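Side-chain contact in putative oxidoreductase molybdopterin-binding subunit (Sulfolobus tokodaii, PDB 4ZOH), which probably serves as the catalytic subunit of a xanthine dehydrogenase-type molybdenum hydroxylase, holding molybdenum on a pterin cytosine dinucleotide: residues A[256-261]-A[292-297]. Residues are numbered along the deposited sequence; the frame is centred on the assembly and turned at random.
Sequences RDKKLK and DDESGN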
ATOM      1  N   ARG A 256     -20.194   1.641  30.443  1.00 18.56           N
ATOM      2  CA  ARG A 256     -21.268   1.931  31.442  1.00 22.33           C
ATOM      3  C   ARG A 256     -21.228   0.886  32.613  1.00 23.31           C
ATOM      4  O   ARG A 256     -20.210   0.808  33.269  1.00 23.04           O
ATOM      5  CB  ARG A 256     -22.678   2.035  30.800  1.00 21.55           C
ATOM      6  CG  ARG A 256     -22.758   3.145  29.747  1.00 22.88           C
ATOM      7  CD  ARG A 256     -22.741   4.605  30.229  1.00 21.98           C
ATOM      8  NE  ARG A 256     -23.216   5.479  29.118  1.00 23.75           N
ATOM      9  CZ  ARG A 256     -22.432   6.147  28.255  1.00 25.42           C
ATOM     10  NH1 ARG A 256     -21.099   6.162  28.392  1.00 24.02           N
ATOM     11  NH2 ARG A 256     -22.974   6.910  27.290  1.00 22.56           N
ATOM     12  N   ASP A 257     -22.339   0.206  32.882  1.00 22.46           N
ATOM     13  CA  ASP A 257     -22.445  -0.910  33.808  1.00 26.88           C
ATOM     14  C   ASP A 257     -22.048  -0.439  35.241  1.00 31.14           C
ATOM     15  O   ASP A 257     -21.018  -0.889  35.779  1.00 29.59           O
ATOM     16  CB  ASP A 257     -21.571  -2.123  33.330  1.00 25.35           C
ATOM     17  CG  ASP A 257     -22.072  -3.419  33.882  1.00 28.94           C
ATOM     18  OD1 ASP A 257     -23.042  -3.308  34.644  1.00 30.02           O
ATOM     19  OD2 ASP A 257     -21.591  -4.564  33.578  1.00 28.78           O
ATOM     20  N   LYS A 258     -22.813   0.518  35.783  1.00 26.89           N
ATOM     21  CA  LYS A 258     -22.676   1.048  37.152  1.00 26.64           C
ATOM     22  C   LYS A 258     -24.017   1.127  37.890  1.00 28.88           C
ATOM     23  O   LYS A 258     -25.036   1.436  37.287  1.00 29.74           O
ATOM     24  CB  LYS A 258     -21.972   2.399  37.167  1.00 25.10           C
ATOM     25  CG  LYS A 258     -20.675   2.385  36.415  1.00 22.08           C
ATOM     26  CD  LYS A 258     -20.056   3.737  36.361  1.00 23.38           C
ATOM     27  CE  LYS A 258     -18.653   3.580  35.791  1.00 23.13           C
ATOM     28  NZ  LYS A 258     -18.793   3.066  34.370  1.00 23.77           N
ATOM     29  N   LYS A 259     -23.995   0.844  39.188  1.00 30.40           N
ATOM     30  CA  LYS A 259     -25.168   0.770  40.081  1.00 31.28           C
ATOM     31  C   LYS A 259     -25.014   1.786  41.209  1.00 32.79           C
ATOM     32  O   LYS A 259     -23.941   1.828  41.875  1.00 29.14           O
ATOM     33  CB  LYS A 259     -25.220  -0.635  40.708  1.00 33.25           C
ATOM     34  CG  LYS A 259     -26.584  -1.053  41.259  1.00 38.41           C
ATOM     35  CD  LYS A 259     -26.533  -2.349  42.061  1.00 39.13           C
ATOM     36  CE  LYS A 259     -27.135  -3.450  41.262  1.00 42.28           C
ATOM     37  NZ  LYS A 259     -27.430  -4.541  42.210  1.00 48.95           N
ATOM     38  N   LEU A 260     -26.044   2.605  41.452  1.00 26.41           N
ATOM     39  CA  LEU A 260     -26.031   3.491  42.643  1.00 30.12           C
ATOM     40  C   LEU A 260     -27.126   3.115  43.638  1.00 31.81           C
ATOM     41  O   LEU A 260     -28.325   3.133  43.277  1.00 29.96           O
ATOM     42  CB  LEU A 260     -26.139   4.970  42.275  1.00 29.99           C
ATOM     43  CG  LEU A 260     -25.991   5.907  43.448  1.00 29.98           C
ATOM     44  CD1 LEU A 260     -24.546   5.939  43.931  1.00 28.41           C
ATOM     45  CD2 LEU A 260     -26.409   7.305  42.999  1.00 30.04           C
ATOM     46  N   LYS A 261     -26.703   2.702  44.855  1.00 33.19           N
ATOM     47  CA  LYS A 261     -27.591   2.549  46.048  1.00 32.76           C
ATOM     48  C   LYS A 261     -27.542   3.931  46.646  1.00 31.53           C
ATOM     49  O   LYS A 261     -26.449   4.401  47.049  1.00 29.43           O
ATOM     50  CB  LYS A 261     -27.040   1.549  47.072  1.00 33.95           C
ATOM     51  CG  LYS A 261     -26.461   0.233  46.514  1.00 47.69           C
ATOM     52  CD  LYS A 261     -27.498  -0.886  46.373  1.00 54.30           C
ATOM     53  CE  LYS A 261     -26.893  -2.271  46.153  1.00 59.54           C
ATOM     54  NZ  LYS A 261     -26.253  -2.790  47.402  1.00 60.59           N
ATOM     55  N   ASP A 292      -7.406   0.279  33.609  1.00 23.15           N
ATOM     56  CA  ASP A 292      -6.921   1.597  33.866  1.00 26.30           C
ATOM     57  C   ASP A 292      -7.875   2.712  33.217  1.00 27.07           C
ATOM     58  O   ASP A 292      -8.074   3.776  33.802  1.00 23.86           O
ATOM     59  CB  ASP A 292      -5.509   1.682  33.275  1.00 28.44           C
ATOM     60  CG  ASP A 292      -4.927   3.092  33.339  1.00 39.77           C
ATOM     61  OD1 ASP A 292      -4.835   3.721  34.444  1.00 42.66           O
ATOM     62  OD2 ASP A 292      -4.557   3.590  32.253  1.00 49.02           O
ATOM     63  N   ASP A 293      -8.350   2.465  31.989  1.00 27.44           N
ATOM     64  CA  ASP A 293      -9.278   3.346  31.229  1.00 23.53           C
ATOM     65  C   ASP A 293     -10.553   3.520  32.037  1.00 21.76           C
ATOM     66  O   ASP A 293     -10.877   4.618  32.460  1.00 19.90           O
ATOM     67  CB  ASP A 293      -9.615   2.622  29.899  1.00 25.95           C
ATOM     68  CG  ASP A 293     -10.557   3.430  28.989  1.00 27.48           C
ATOM     69  OD1 ASP A 293     -10.619   4.663  29.161  1.00 26.55           O
ATOM     70  OD2 ASP A 293     -11.206   2.792  28.124  1.00 30.47           O
ATOM     71  N   GLU A 294     -11.214   2.406  32.314  1.00 21.52           N
ATOM     72  CA  GLU A 294     -12.465   2.399  33.025  1.00 24.94           C
ATOM     73  C   GLU A 294     -12.424   2.843  34.485  1.00 27.59           C
ATOM     74  O   GLU A 294     -13.353   3.521  34.958  1.00 27.82           O
ATOM     75  CB  GLU A 294     -13.158   1.059  32.961  1.00 23.11           C
ATOM     76  CG  GLU A 294     -14.535   1.147  33.611  1.00 29.25           C
ATOM     77  CD  GLU A 294     -15.519   2.131  32.920  1.00 34.14           C
ATOM     78  OE1 GLU A 294     -15.187   2.747  31.884  1.00 28.32           O
ATOM     79  OE2 GLU A 294     -16.617   2.287  33.450  1.00 36.33           O
ATOM     80  N   SER A 295     -11.376   2.455  35.215  1.00 26.06           N
ATOM     81  CA  SER A 295     -11.253   2.943  36.570  1.00 27.12           C
ATOM     82  C   SER A 295     -11.166   4.504  36.657  1.00 25.75           C
ATOM     83  O   SER A 295     -11.726   5.096  37.591  1.00 26.83           O
ATOM     84  CB  SER A 295     -10.067   2.256  37.280  1.00 31.64           C
ATOM     85  OG  SER A 295      -9.505   3.073  38.291  1.00 49.55           O
ATOM     86  N   GLY A 296     -10.444   5.164  35.744  1.00 26.17           N
ATOM     87  CA  GLY A 296     -10.481   6.647  35.710  1.00 24.86           C
ATOM     88  C   GLY A 296     -11.932   7.152  35.513  1.00 29.60           C
ATOM     89  O   GLY A 296     -12.336   8.203  36.073  1.00 31.60           O
ATOM     90  N   ASN A 297     -12.690   6.400  34.711  1.00 25.35           N
ATOM     91  CA  ASN A 297     -14.131   6.700  34.428  1.00 29.12           C
ATOM     92  C   ASN A 297     -15.049   6.562  35.678  1.00 28.73           C
ATOM     93  O   ASN A 297     -16.002   7.348  35.845  1.00 28.71           O
ATOM     94  CB  ASN A 297     -14.651   5.794  33.297  1.00 20.11           C
ATOM     95  CG  ASN A 297     -13.990   6.107  31.969  1.00 18.50           C
ATOM     96  OD1 ASN A 297     -13.288   7.086  31.845  1.00 19.51           O
ATOM     97  ND2 ASN A 297     -14.251   5.310  30.972  1.00 17.50           N
TER
HETATM   98  O   HOH W   1     -18.164   0.146  35.082  1.00 22.36           O
HETATM   99  O   HOH W   2     -17.623   3.002  30.321  1.00 23.28           O
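A buried salt bridge between Lys258 and Glu294 ties strand 254-266 to helix 288-304 within the molybdopterin cofactor-binding domain, close to the metal site: the side chain of Arg256 lies about 8 Å from the molybdenum atom. The nearest CA atoms, those of Arg256 and Glu294, are 9.0 Å apart, and the gap is spanned by two side chains arriving from opposite directions. Lys258 runs extended until its last torsion, where chi4 of 64° bends Lys258 NZ round onto Glu294 OE2, a very short 2.5 Å away. Lys258 NZ also donates to Arg256 O at 2.9 Å, approaching 38° out of the carbonyl plane. Glu338, on helix 336-353, gives NZ a second carboxylate partner.

Glu294 leaves the helix with CG anti to its backbone N (chi1 -174°) and turns at chi2, which presents its two oxygens to different partners. Glu294 OE1 receives Asn297 ND2 at 2.9 Å from above the carboxylate plane; Ser330 also binds that amide nitrogen. Two waters complete the join: one accepts from Arg256 N at 2.9 Å and lies 2.9 Å from Glu294 OE1, the other lies 2.8 Å from Arg256 O and within reach of Glu294 OE2. The adjoining Asp257 and Lys258, both opposite Asn157, form a G1 beta bulge, while Arg256, whose CB points away from the helix, has its guanidinium bound by Arg332 O and Gln617 OE1.

A methionine in place of Lys258 would probably leave the buried carboxylate of Glu294 without its positive mate, take one from Glu338, and cost Arg256 O this donor. With one ammonium paired to two carboxylates, the cluster probably keeps both acids ionised, and the lysine charged, despite the burial of Glu294 and Lys258.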